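PDB 3GZ5: MutT/nudix family protein from Shewanella oneidensis, which acts as an ADP-ribose-dependent transcriptional regulator of NAD metabolism, pairing a Nudix domain with a winged-helix domain that probably binds DNA. Local coordinates for residues 27-32 and 111-116; 37-42 and 131-136; 54-59 and 74-79; 79-84 and 119-124. One frame throughout, in Å; residues are numbered along the deposited sequence.

Interaction 1 (27-32 and 111-116); sequences AVLFTY and ALMSYQ
Thr31 CG2 meets the Tyr115 ring at its edge, in the ring plane, 3.9 Å from CD1; His33 stacks on the same ring, and Trp130 meets it with its plane inclined. The Phe30 ring has Ala111 O beside its edge, near its plane and 4.0 Å from CD2, whereas Leu112 CD2 comes in obliquely and packs 3.5 Å from Phe30 CB. These groups flank the parallel pairing of strands 22-33 and 104-112 in the mixed sheet of the Nudix fold. Leu29 pairs with Ala111, and Phe30 with Leu112, each pair on one face of the sheet. Ala111 N donates to Val28 O, Phe30 N to Ala111 O (2.9 Å, 172° at the hydrogen) and Met113 N to Phe30 O. CA separations grow from 4.4 Å at Leu29-Ala111 to 5.5 Å at Thr31-Met113, so the backbones diverge, and there a side chain takes over. Thr31 holds OG1 opposite its own N (chi1 -169°), which lets the hydroxyl donate to Met113 O at 2.7 Å. With a valine in place of Thr31, the Met113 carbonyl would probably lose this donor and the diverging end its side-chain tie. Further on, a water accepts from Tyr115 N and donates to Tyr32 O. On the face carrying Leu29 and Ala111, the Leu29 and Met113 side chains cross at about a right angle, with Leu29 CD2 only 3.3 Å from Met113 CE, tighter than normal carbon contact.

Interaction 2 (37-42 and 131-136); sequences LKVLLV and WPLADV
Val39 and Trp131 form the hydrogen-bonded pair that joins strands 36-43 and 128-132 antiparallel. Each residue donates its N to the other's O: Val39 N to Trp131 O at 2.9 Å, and Trp131 N to Val39 O with 172° at the hydrogen. A third backbone bond, Leu133 N to Leu37 O at 3.0 Å, carries the pairing into the first turn of helix 133-136. Between these bonds, Lys38 and Pro132 make a non-hydrogen-bonded pair, where Lys38 CA approaches Trp131 O at 3.2 Å in a CA-H...O contact.
The apolar contacts lie on the side of Val39. Its CG1, placed between N and the carbonyl carbon (chi1 55°), abuts Val136 CG2 at 3.4 Å, closer than usual for two methyls. Leu41 CD1 touches the same methyl of Val136. Leu41 also crosses Trp131 at about a right angle, its CB 3.5 Å from CD1 of the indole, which in turn meets Trp53 edge-to-face. Leu37 and Leu133 run side by side and point the same way. Ile149 of helix 145-162 packs on both Leu133 and Val136.
The polar end of Lys38 turns elsewhere, NZ bonding to His33 O. At the non-hydrogen-bonded position Pro132 needs no N-H for the strand pairing; its O instead accepts from Val136 N, so this N-cap residue ends the strand and opens the helix without forfeiting a bond across the contact.

Interaction 3 (54-59 and 74-79); sequences GLPGGF and RKLAEK
Arg74 turns the edge of its guanidinium to the carbonyl of Phe59: NH1 lies 3.2 Å from Phe59 O, with 153° at the hydrogen, the acceptor close to the guanidinium plane and the donor in the carbonyl plane. The helix holding Arg74 corresponds by sequence to the Nudix-box helix (REUXEEXGU), although Lys75 and Lys79 stand where carboxylates are usual. The same guanidinium plane contains Glu78 OE2, bound by NH2 at 3.2 Å, but the carboxylate is turned so that NH2 arrives from above its plane. Lys75 takes the other oxygen, NZ to Glu78 OE1 at 3.0 Å, on the syn lone pair. A water accepts from Arg74 NH2 and Lys75 NZ and donates to Phe59 O, and Asp65 forms a further salt bridge with NH1, which together probably fix the rotation of the guanidinium. A leucine in place of Arg74 would probably leave Phe59 O without its direct donor and Asp65 and Glu78 each short of a charged mate.
Bends at chi2 and chi3 (-53° and -67°) curl Lys75 against the glycines, CE coming to 3.5 Å from Gly57 O. A CB on Gly58 would fall 3.3 Å from Lys75 CE, and the backbone angles of both glycines already exclude one. Deeper in, Pro56 and Leu76 cross obliquely, the ring atom Pro56 CG 3.8 Å from Leu76 CD2.

Interaction 4 (79-84 and 119-124); sequences KTAVVP and QIQIAS. With NA (sodium ion), chain D.
Ile122 packs CG1 4.0 Å from the carbonyl O of Lys79 and its CD1 4.5 Å from Thr80 CG2, joining the loop 119-124 to the exit of helix 68-80. By sequence this exit is the end of the Nudix-box helix, and it carries an ST turn at Thr80. Beside Ile122, Gln121 packs its base on the turn: its CG stands opposite the carbonyl carbon (chi1 -61°), and the aliphatic part approaches with CB 3.7 Å from Thr80 O and 4.1 Å from Ala81 CB. The two segments bury 202 Å² between them, a small area.
The next layer is what shapes each partner. Thr80 OG1 accepts from Val82 N at 3.2 Å with 158° at the hydrogen, closing the ST turn, and is also bonded to Leu76 O in the helix, so one hydroxyl ties the last turn to the departing chain. Ala81 leaves helical geometry with positive phi (67°), at the place where the Nudix box usually has glycine. Behind both segments, Leu40 of strand 36-43 touches Thr80 and Ile122, while Met113 touches Thr80.
On the loop side a weak bond, Ala123 N to Gln119 O, spans the bend. The backbone of Ile122 is further held by a sodium ion, to which Val125 O and Val128 O also bind; Ile122 O lies 2.2 Å from the metal.

Overall arrangement
Interactions 1 and 2 are the buried contacts, combining backbone hydrogen bonds with apolar side-chain packing, parallel in the first and antiparallel in the second. They meet directly, since strands 22-33 and 36-43 are neighbours: Thr31 N lies 2.9 Å from Lys38 O. Interactions 3 and 4 are only partly buried and share Lys79 of helix 68-80. Interaction 3 joins an arginine-to-carbonyl bond and a water, backed by a salt-bridge network within the helix, to a proline-leucine contact; interaction 4 is a small junction between a helix end and a sodium-binding loop. Methyl contacts tie the helix to interaction 1: Leu76 CD2 approaches Ala27 CB at 3.9 Å, and Thr80 CG2 approaches Met113 CE at 3.4 Å.

Interaction 1 (27-32 and 111-116)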
loop_
_atom_site.group_PDB
_atom_site.type_symbol
_atom_site.label_atom_id
_atom_site.label_comp_id
_atom_site.label_asym_id
_atom_site.label_seq_id
_atom_site.Cartn_x
_atom_site.Cartn_y
_atom_site.Cartn_z
ATOM N N ALA B 27 -4.489 -10.102 9.609
ATOM C CA ALA B 27 -5.538 -9.709 8.683
ATOM C C ALA B 27 -6.678 -9.066 9.449
ATOM O O ALA B 27 -7.154 -9.617 10.458
ATOM C CB ALA B 27 -6.051 -10.905 7.940
ATOM N N VAL B 28 -7.076 -7.886 8.970
ATOM C CA VAL B 28 -8.360 -7.275 9.291
ATOM C C VAL B 28 -9.375 -7.723 8.228
ATOM O O VAL B 28 -9.373 -7.240 7.090
ATOM C CB VAL B 28 -8.269 -5.744 9.382
ATOM C CG1 VAL B 28 -9.544 -5.183 9.957
ATOM C CG2 VAL B 28 -7.073 -5.315 10.269
ATOM N N LEU B 29 -10.203 -8.694 8.597
ATOM C CA LEU B 29 -11.225 -9.209 7.728
ATOM C C LEU B 29 -12.547 -8.558 8.110
ATOM O O LEU B 29 -13.003 -8.709 9.253
ATOM C CB LEU B 29 -11.310 -10.719 7.888
ATOM C CG LEU B 29 -12.509 -11.492 7.323
ATOM C CD1 LEU B 29 -12.526 -11.498 5.801
ATOM C CD2 LEU B 29 -12.488 -12.935 7.869
ATOM N N PHE B 30 -13.143 -7.837 7.156
ATOM C CA PHE B 30 -14.442 -7.177 7.326
ATOM C C PHE B 30 -15.516 -7.918 6.579
ATOM O O PHE B 30 -15.288 -8.505 5.520
ATOM C CB PHE B 30 -14.446 -5.756 6.736
ATOM C CG PHE B 30 -13.534 -4.808 7.401
ATOM C CD1 PHE B 30 -13.936 -4.111 8.518
ATOM C CD2 PHE B 30 -12.287 -4.565 6.884
ATOM C CE1 PHE B 30 -13.089 -3.194 9.137
ATOM C CE2 PHE B 30 -11.433 -3.663 7.499
ATOM C CZ PHE B 30 -11.845 -2.974 8.632
ATOM N N THR B 31 -16.716 -7.846 7.129
ATOM C CA THR B 31 -17.916 -8.184 6.379
ATOM C C THR B 31 -18.959 -7.088 6.615
ATOM O O THR B 31 -18.726 -6.112 7.342
ATOM C CB THR B 31 -18.442 -9.585 6.751
ATOM O OG1 THR B 31 -19.446 -9.977 5.816
ATOM C CG2 THR B 31 -19.028 -9.612 8.169
ATOM N N TYR B 32 -20.111 -7.248 5.997
ATOM C CA TYR B 32 -21.198 -6.338 6.218
ATOM C C TYR B 32 -22.440 -7.132 6.605
ATOM O O TYR B 32 -22.893 -7.999 5.866
ATOM C CB TYR B 32 -21.426 -5.502 4.965
ATOM C CG TYR B 32 -22.603 -4.582 5.079
ATOM C CD1 TYR B 32 -22.493 -3.352 5.733
ATOM C CD2 TYR B 32 -23.826 -4.941 4.519
ATOM C CE1 TYR B 32 -23.579 -2.511 5.825
ATOM C CE2 TYR B 32 -24.914 -4.117 4.608
ATOM C CZ TYR B 32 -24.791 -2.910 5.259
ATOM O OH TYR B 32 -25.897 -2.115 5.330
ATOM N N ALA B 111 -8.962 -7.862 4.382
ATOM C CA ALA B 111 -9.765 -8.787 3.633
ATOM C C ALA B 111 -11.261 -8.480 3.714
ATOM O O ALA B 111 -11.728 -7.799 4.642
ATOM C CB ALA B 111 -9.455 -10.267 4.065
ATOM N N LEU B 112 -11.998 -9.010 2.743
ATOM C CA LEU B 112 -13.448 -8.891 2.683
ATOM C C LEU B 112 -14.085 -10.220 2.314
ATOM O O LEU B 112 -13.611 -10.937 1.426
ATOM C CB LEU B 112 -13.870 -7.805 1.671
ATOM C CG LEU B 112 -13.557 -6.313 1.906
ATOM C CD1 LEU B 112 -14.101 -5.427 0.765
ATOM C CD2 LEU B 112 -14.179 -5.853 3.217
ATOM N N MET B 113 -15.159 -10.561 3.010
ATOM C CA MET B 113 -15.958 -11.725 2.645
ATOM C C MET B 113 -17.402 -11.507 3.053
ATOM O O MET B 113 -17.696 -10.599 3.816
ATOM C CB MET B 113 -15.422 -12.997 3.295
ATOM C CG MET B 113 -15.630 -13.151 4.819
ATOM S SD MET B 113 -15.176 -14.860 5.275
ATOM C CE MET B 113 -15.081 -14.717 7.012
ATOM N N SER B 114 -18.305 -12.350 2.565
ATOM C CA SER B 114 -19.686 -12.253 3.022
ATOM C C SER B 114 -19.868 -12.951 4.370
ATOM O O SER B 114 -19.249 -13.980 4.664
ATOM C CB SER B 114 -20.660 -12.818 1.996
ATOM O OG SER B 114 -20.850 -14.197 2.236
ATOM N N TYR B 115 -20.742 -12.375 5.175
ATOM C CA TYR B 115 -21.057 -12.874 6.509
ATOM C C TYR B 115 -21.531 -14.337 6.581
ATOM O O TYR B 115 -21.041 -15.078 7.426
ATOM C CB TYR B 115 -22.065 -11.921 7.160
ATOM C CG TYR B 115 -22.537 -12.320 8.530
ATOM C CD1 TYR B 115 -21.825 -11.948 9.669
ATOM C CD2 TYR B 115 -23.724 -13.042 8.696
ATOM C CE1 TYR B 115 -22.270 -12.295 10.932
ATOM C CE2 TYR B 115 -24.174 -13.398 9.961
ATOM C CZ TYR B 115 -23.448 -13.022 11.069
ATOM O OH TYR B 115 -23.906 -13.359 12.319
ATOM N N GLN B 116 -22.453 -14.757 5.708
ATOM C CA GLN B 116 -23.031 -16.121 5.799
ATOM C C GLN B 116 -22.168 -17.222 5.162
ATOM O O GLN B 116 -22.402 -18.411 5.395
ATOM C CB GLN B 116 -24.464 -16.186 5.251
ATOM C CG GLN B 116 -25.591 -15.960 6.309
ATOM C CD GLN B 116 -25.616 -17.011 7.444
ATOM O OE1 GLN B 116 -25.376 -18.213 7.224
ATOM N NE2 GLN B 116 -25.915 -16.548 8.669
HETATM O O HOH W 1 -22.151 -10.108 4.102
#

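Interaction 2 (37-42 and 131-136)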
loop_
_atom_site.group_PDB
_atom_site.type_symbol
_atom_site.label_atom_id
_atom_site.label_comp_id
_atom_site.label_asym_id
_atom_site.label_seq_id
_atom_site.Cartn_x
_atom_site.Cartn_y
_atom_site.Cartn_z
ATOM N N LEU B 37 -20.657 -2.581 9.506
ATOM C CA LEU B 37 -19.384 -3.260 9.332
ATOM C C LEU B 37 -19.105 -4.122 10.537
ATOM O O LEU B 37 -19.238 -3.658 11.661
ATOM C CB LEU B 37 -18.266 -2.240 9.210
ATOM C CG LEU B 37 -18.260 -1.470 7.913
ATOM C CD1 LEU B 37 -17.489 -0.183 8.101
ATOM C CD2 LEU B 37 -17.692 -2.349 6.787
ATOM N N LYS B 38 -18.733 -5.371 10.300
ATOM C CA LYS B 38 -18.231 -6.245 11.349
ATOM C C LYS B 38 -16.785 -6.683 11.025
ATOM O O LYS B 38 -16.428 -6.859 9.854
ATOM C CB LYS B 38 -19.163 -7.443 11.517
ATOM C CG LYS B 38 -20.519 -7.101 12.206
ATOM C CD LYS B 38 -21.559 -8.198 11.958
ATOM C CE LYS B 38 -22.766 -8.128 12.928
ATOM N NZ LYS B 38 -23.374 -6.769 13.055
ATOM N N VAL B 39 -15.963 -6.823 12.066
ATOM C CA VAL B 39 -14.554 -7.237 11.936
ATOM C C VAL B 39 -14.361 -8.571 12.677
ATOM O O VAL B 39 -14.891 -8.754 13.788
ATOM C CB VAL B 39 -13.571 -6.088 12.368
ATOM C CG1 VAL B 39 -13.883 -5.595 13.763
ATOM C CG2 VAL B 39 -12.104 -6.499 12.265
ATOM N N LEU B 40 -13.696 -9.526 12.029
ATOM C CA LEU B 40 -13.453 -10.836 12.637
ATOM C C LEU B 40 -12.328 -10.771 13.663
ATOM O O LEU B 40 -11.228 -10.331 13.345
ATOM C CB LEU B 40 -13.108 -11.906 11.599
ATOM C CG LEU B 40 -13.083 -13.320 12.210
ATOM C CD1 LEU B 40 -14.507 -13.845 12.421
ATOM C CD2 LEU B 40 -12.305 -14.288 11.353
ATOM N N LEU B 41 -12.617 -11.194 14.895
ATOM C CA LEU B 41 -11.626 -11.173 15.976
ATOM C C LEU B 41 -11.455 -12.535 16.635
ATOM O O LEU B 41 -12.327 -13.409 16.548
ATOM C CB LEU B 41 -11.930 -10.093 17.008
ATOM C CG LEU B 41 -11.841 -8.626 16.581
ATOM C CD1 LEU B 41 -11.994 -7.766 17.817
ATOM C CD2 LEU B 41 -10.551 -8.252 15.841
ATOM N N VAL B 42 -10.283 -12.711 17.243
ATOM C CA VAL B 42 -9.829 -13.986 17.787
ATOM C C VAL B 42 -9.330 -13.689 19.184
ATOM O O VAL B 42 -8.595 -12.716 19.401
ATOM C CB VAL B 42 -8.677 -14.610 16.926
ATOM C CG1 VAL B 42 -8.133 -15.911 17.546
ATOM C CG2 VAL B 42 -9.145 -14.859 15.503
ATOM N N TRP B 131 -17.377 -9.073 15.312
ATOM C CA TRP B 131 -17.681 -7.959 16.198
ATOM C C TRP B 131 -18.081 -6.701 15.433
ATOM O O TRP B 131 -17.416 -6.342 14.473
ATOM C CB TRP B 131 -16.471 -7.628 17.058
ATOM C CG TRP B 131 -16.165 -8.645 18.104
ATOM C CD1 TRP B 131 -15.318 -9.716 17.995
ATOM C CD2 TRP B 131 -16.692 -8.681 19.431
ATOM N NE1 TRP B 131 -15.294 -10.421 19.172
ATOM C CE2 TRP B 131 -16.125 -9.806 20.074
ATOM C CE3 TRP B 131 -17.596 -7.868 20.144
ATOM C CZ2 TRP B 131 -16.434 -10.145 21.400
ATOM C CZ3 TRP B 131 -17.897 -8.201 21.459
ATOM C CH2 TRP B 131 -17.323 -9.332 22.069
ATOM N N PRO B 132 -19.161 -6.012 15.874
ATOM C CA PRO B 132 -19.465 -4.687 15.327
ATOM C C PRO B 132 -18.264 -3.752 15.444
ATOM O O PRO B 132 -17.646 -3.644 16.511
ATOM C CB PRO B 132 -20.622 -4.201 16.210
ATOM C CG PRO B 132 -21.301 -5.444 16.630
ATOM C CD PRO B 132 -20.165 -6.417 16.874
ATOM N N LEU B 133 -17.913 -3.104 14.344
ATOM C CA LEU B 133 -16.751 -2.234 14.343
ATOM C C LEU B 133 -16.813 -1.212 15.482
ATOM O O LEU B 133 -15.813 -0.988 16.166
ATOM C CB LEU B 133 -16.589 -1.540 12.995
ATOM C CG LEU B 133 -15.446 -0.538 12.857
ATOM C CD1 LEU B 133 -14.074 -1.197 13.084
ATOM C CD2 LEU B 133 -15.534 0.078 11.493
ATOM N N ALA B 134 -17.985 -0.608 15.686
ATOM C CA ALA B 134 -18.178 0.403 16.735
ATOM C C ALA B 134 -17.799 -0.141 18.101
ATOM O O ALA B 134 -17.100 0.528 18.861
ATOM C CB ALA B 134 -19.609 0.903 16.739
ATOM N N ASP B 135 -18.251 -1.360 18.398
ATOM C CA ASP B 135 -17.839 -2.084 19.602
ATOM C C ASP B 135 -16.325 -2.281 19.704
ATOM O O ASP B 135 -15.736 -2.062 20.767
ATOM C CB ASP B 135 -18.510 -3.458 19.654
ATOM C CG ASP B 135 -20.005 -3.375 19.908
ATOM O OD1 ASP B 135 -20.588 -2.277 19.719
ATOM O OD2 ASP B 135 -20.584 -4.429 20.284
ATOM N N VAL B 136 -15.716 -2.721 18.600
ATOM C CA VAL B 136 -14.274 -2.966 18.524
ATOM C C VAL B 136 -13.465 -1.705 18.850
ATOM O O VAL B 136 -12.500 -1.755 19.610
ATOM C CB VAL B 136 -13.898 -3.550 17.128
ATOM C CG1 VAL B 136 -12.414 -3.385 16.819
ATOM C CG2 VAL B 136 -14.310 -4.995 17.054
#

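Interaction 3 (54-59 and 74-79)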
loop_
_atom_site.group_PDB
_atom_site.type_symbol
_atom_site.label_atom_id
_atom_site.label_comp_id
_atom_site.label_asym_id
_atom_site.label_seq_id
_atom_site.Cartn_x
_atom_site.Cartn_y
_atom_site.Cartn_z
ATOM N N GLY B 54 -7.999 -9.912 19.461
ATOM C CA GLY B 54 -7.073 -9.362 18.480
ATOM C C GLY B 54 -7.301 -9.988 17.127
ATOM O O GLY B 54 -8.104 -10.906 16.972
ATOM N N LEU B 55 -6.561 -9.483 16.149
ATOM C CA LEU B 55 -6.650 -9.944 14.765
ATOM C C LEU B 55 -6.277 -11.413 14.626
ATOM O O LEU B 55 -5.380 -11.906 15.341
ATOM C CB LEU B 55 -5.730 -9.095 13.881
ATOM C CG LEU B 55 -5.939 -7.581 13.929
ATOM C CD1 LEU B 55 -4.910 -6.829 13.075
ATOM C CD2 LEU B 55 -7.355 -7.255 13.509
ATOM N N PRO B 56 -6.936 -12.120 13.688
ATOM C CA PRO B 56 -6.403 -13.418 13.281
ATOM C C PRO B 56 -5.045 -13.184 12.607
ATOM O O PRO B 56 -4.846 -12.143 11.952
ATOM C CB PRO B 56 -7.437 -13.941 12.283
ATOM C CG PRO B 56 -8.217 -12.744 11.869
ATOM C CD PRO B 56 -8.164 -11.755 12.960
ATOM N N GLY B 57 -4.117 -14.115 12.812
ATOM C CA GLY B 57 -2.766 -13.961 12.318
ATOM C C GLY B 57 -1.769 -14.781 13.110
ATOM O O GLY B 57 -2.148 -15.490 14.039
ATOM N N GLY B 58 -0.497 -14.687 12.740
ATOM C CA GLY B 58 0.562 -15.425 13.415
ATOM C C GLY B 58 1.723 -15.769 12.497
ATOM O O GLY B 58 1.972 -15.082 11.505
ATOM N N PHE B 59 2.412 -16.854 12.826
ATOM C CA PHE B 59 3.716 -17.174 12.226
ATOM C C PHE B 59 3.622 -17.841 10.868
ATOM O O PHE B 59 2.680 -18.571 10.558
ATOM C CB PHE B 59 4.595 -18.016 13.188
ATOM C CG PHE B 59 4.829 -17.369 14.536
ATOM C CD1 PHE B 59 5.611 -16.238 14.655
ATOM C CD2 PHE B 59 4.250 -17.900 15.690
ATOM C CE1 PHE B 59 5.829 -15.619 15.924
ATOM C CE2 PHE B 59 4.444 -17.299 16.947
ATOM C CZ PHE B 59 5.240 -16.152 17.058
ATOM N N ARG B 74 -4.246 -19.077 4.926
ATOM C CA ARG B 74 -4.261 -20.167 5.889
ATOM C C ARG B 74 -4.732 -19.672 7.242
ATOM O O ARG B 74 -5.629 -20.264 7.803
ATOM C CB ARG B 74 -2.894 -20.857 6.021
ATOM C CG ARG B 74 -2.900 -21.957 7.095
ATOM C CD ARG B 74 -1.567 -22.643 7.314
ATOM N NE ARG B 74 -0.426 -21.744 7.432
ATOM C CZ ARG B 74 0.034 -21.222 8.570
ATOM N NH1 ARG B 74 1.104 -20.446 8.539
ATOM N NH2 ARG B 74 -0.575 -21.443 9.726
ATOM N N LYS B 75 -4.158 -18.582 7.765
ATOM C CA LYS B 75 -4.594 -18.092 9.088
ATOM C C LYS B 75 -6.072 -17.740 9.094
ATOM O O LYS B 75 -6.729 -17.902 10.109
ATOM C CB LYS B 75 -3.792 -16.883 9.608
ATOM C CG LYS B 75 -2.278 -17.017 9.688
ATOM C CD LYS B 75 -1.767 -18.260 10.467
ATOM C CE LYS B 75 -2.069 -18.245 11.960
ATOM N NZ LYS B 75 -1.671 -19.549 12.577
ATOM N N LEU B 76 -6.594 -17.236 7.972
ATOM C CA LEU B 76 -8.031 -16.942 7.896
ATOM C C LEU B 76 -8.901 -18.204 7.816
ATOM O O LEU B 76 -9.944 -18.278 8.465
ATOM C CB LEU B 76 -8.364 -15.943 6.768
ATOM C CG LEU B 76 -7.884 -14.510 7.051
ATOM C CD1 LEU B 76 -7.979 -13.595 5.837
ATOM C CD2 LEU B 76 -8.576 -13.868 8.265
ATOM N N ALA B 77 -8.452 -19.186 7.043
ATOM C CA ALA B 77 -9.179 -20.433 6.836
ATOM C C ALA B 77 -9.186 -21.315 8.092
ATOM O O ALA B 77 -10.108 -22.099 8.284
ATOM C CB ALA B 77 -8.593 -21.193 5.653
ATOM N N GLU B 78 -8.144 -21.186 8.916
ATOM C CA GLU B 78 -8.045 -21.857 10.226
ATOM C C GLU B 78 -9.110 -21.372 11.204
ATOM O O GLU B 78 -9.414 -22.049 12.197
ATOM C CB GLU B 78 -6.659 -21.621 10.836
ATOM C CG GLU B 78 -5.556 -22.421 10.167
ATOM C CD GLU B 78 -4.196 -22.185 10.764
ATOM O OE1 GLU B 78 -3.984 -21.181 11.461
ATOM O OE2 GLU B 78 -3.301 -23.001 10.511
ATOM N N LYS B 79 -9.670 -20.203 10.908
ATOM C CA LYS B 79 -10.678 -19.560 11.742
ATOM C C LYS B 79 -12.073 -19.607 11.122
ATOM O O LYS B 79 -13.065 -19.670 11.851
ATOM C CB LYS B 79 -10.305 -18.082 12.021
ATOM C CG LYS B 79 -8.975 -17.890 12.697
ATOM C CD LYS B 79 -9.057 -18.423 14.122
ATOM C CE LYS B 79 -7.802 -19.179 14.514
ATOM N NZ LYS B 79 -7.837 -19.509 15.968
HETATM O O HOH W 2 1.106 -20.516 11.767
#

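Interaction 4 (79-84 and 119-124)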
loop_
_atom_site.group_PDB
_atom_site.type_symbol
_atom_site.label_atom_id
_atom_site.label_comp_id
_atom_site.label_asym_id
_atom_site.label_seq_id
_atom_site.Cartn_x
_atom_site.Cartn_y
_atom_site.Cartn_z
ATOM N N LYS B 79 -9.670 -20.203 10.908
ATOM C CA LYS B 79 -10.678 -19.560 11.742
ATOM C C LYS B 79 -12.073 -19.607 11.122
ATOM O O LYS B 79 -13.065 -19.670 11.851
ATOM C CB LYS B 79 -10.305 -18.082 12.021
ATOM C CG LYS B 79 -8.975 -17.890 12.697
ATOM C CD LYS B 79 -9.057 -18.423 14.122
ATOM C CE LYS B 79 -7.802 -19.179 14.514
ATOM N NZ LYS B 79 -7.837 -19.509 15.968
ATOM N N THR B 80 -12.151 -19.554 9.791
ATOM C CA THR B 80 -13.429 -19.360 9.093
ATOM C C THR B 80 -13.840 -20.558 8.253
ATOM O O THR B 80 -15.017 -20.669 7.862
ATOM C CB THR B 80 -13.382 -18.154 8.128
ATOM O OG1 THR B 80 -12.334 -18.363 7.179
ATOM C CG2 THR B 80 -13.121 -16.862 8.865
ATOM N N ALA B 81 -12.874 -21.425 7.941
ATOM C CA ALA B 81 -13.091 -22.530 7.004
ATOM C C ALA B 81 -13.335 -22.100 5.541
ATOM O O ALA B 81 -13.810 -22.883 4.732
ATOM C CB ALA B 81 -14.223 -23.413 7.497
ATOM N N VAL B 82 -13.021 -20.853 5.213
ATOM C CA VAL B 82 -13.208 -20.308 3.861
ATOM C C VAL B 82 -12.018 -19.433 3.507
ATOM O O VAL B 82 -11.537 -18.663 4.349
ATOM C CB VAL B 82 -14.430 -19.320 3.763
ATOM C CG1 VAL B 82 -14.925 -19.189 2.306
ATOM C CG2 VAL B 82 -15.565 -19.698 4.662
ATOM N N VAL B 83 -11.583 -19.510 2.254
ATOM C CA VAL B 83 -10.680 -18.528 1.709
ATOM C C VAL B 83 -11.531 -17.296 1.284
ATOM O O VAL B 83 -12.458 -17.426 0.492
ATOM C CB VAL B 83 -9.866 -19.133 0.527
ATOM C CG1 VAL B 83 -8.946 -18.083 -0.107
ATOM C CG2 VAL B 83 -9.056 -20.372 1.009
ATOM N N PRO B 84 -11.239 -16.105 1.828
ATOM C CA PRO B 84 -12.050 -14.915 1.458
ATOM C C PRO B 84 -11.877 -14.562 -0.022
ATOM O O PRO B 84 -10.809 -14.816 -0.572
ATOM C CB PRO B 84 -11.476 -13.787 2.319
ATOM C CG PRO B 84 -10.561 -14.436 3.298
ATOM C CD PRO B 84 -10.141 -15.771 2.746
ATOM N N GLN B 119 -20.308 -17.616 8.811
ATOM C CA GLN B 119 -21.107 -17.641 10.056
ATOM C C GLN B 119 -21.720 -19.027 10.289
ATOM O O GLN B 119 -21.956 -19.427 11.436
ATOM C CB GLN B 119 -22.203 -16.567 10.053
ATOM C CG GLN B 119 -23.109 -16.551 11.308
ATOM C CD GLN B 119 -22.377 -16.188 12.622
ATOM O OE1 GLN B 119 -22.757 -16.654 13.701
ATOM N NE2 GLN B 119 -21.344 -15.352 12.529
ATOM N N ILE B 120 -21.971 -19.742 9.190
ATOM C CA ILE B 120 -22.316 -21.175 9.215
ATOM C C ILE B 120 -21.240 -22.097 9.852
ATOM O O ILE B 120 -21.555 -23.214 10.270
ATOM C CB ILE B 120 -22.661 -21.705 7.783
ATOM C CG1 ILE B 120 -21.579 -21.299 6.763
ATOM C CG2 ILE B 120 -24.073 -21.246 7.352
ATOM C CD1 ILE B 120 -21.556 -22.134 5.477
ATOM N N GLN B 121 -19.988 -21.630 9.917
ATOM C CA GLN B 121 -18.844 -22.447 10.384
ATOM C C GLN B 121 -18.127 -21.832 11.588
ATOM O O GLN B 121 -16.979 -22.206 11.876
ATOM C CB GLN B 121 -17.822 -22.647 9.243
ATOM C CG GLN B 121 -18.349 -23.379 8.003
ATOM C CD GLN B 121 -17.997 -22.664 6.695
ATOM O OE1 GLN B 121 -17.450 -21.566 6.708
ATOM N NE2 GLN B 121 -18.319 -23.285 5.563
ATOM N N ILE B 122 -18.813 -20.920 12.288
ATOM C CA ILE B 122 -18.199 -19.984 13.250
ATOM C C ILE B 122 -19.111 -19.716 14.459
ATOM O O ILE B 122 -18.708 -19.075 15.447
ATOM C CB ILE B 122 -17.860 -18.624 12.555
ATOM C CG1 ILE B 122 -16.520 -18.065 13.014
ATOM C CG2 ILE B 122 -18.954 -17.580 12.775
ATOM C CD1 ILE B 122 -16.096 -16.879 12.198
ATOM N N ALA B 123 -20.351 -20.184 14.359
ATOM C CA ALA B 123 -21.262 -20.185 15.499
ATOM C C ALA B 123 -20.671 -21.106 16.568
ATOM O O ALA B 123 -20.533 -20.726 17.737
ATOM C CB ALA B 123 -22.649 -20.686 15.066
ATOM N N SER B 124 -20.286 -22.299 16.110
ATOM C CA SER B 124 -19.801 -23.409 16.925
ATOM C C SER B 124 -18.396 -23.244 17.545
ATOM O O SER B 124 -17.780 -24.244 17.956
ATOM C CB SER B 124 -19.828 -24.681 16.062
ATOM O OG SER B 124 -19.270 -24.449 14.767
HETATM NA NA NA D . -17.994 -17.896 17.220
#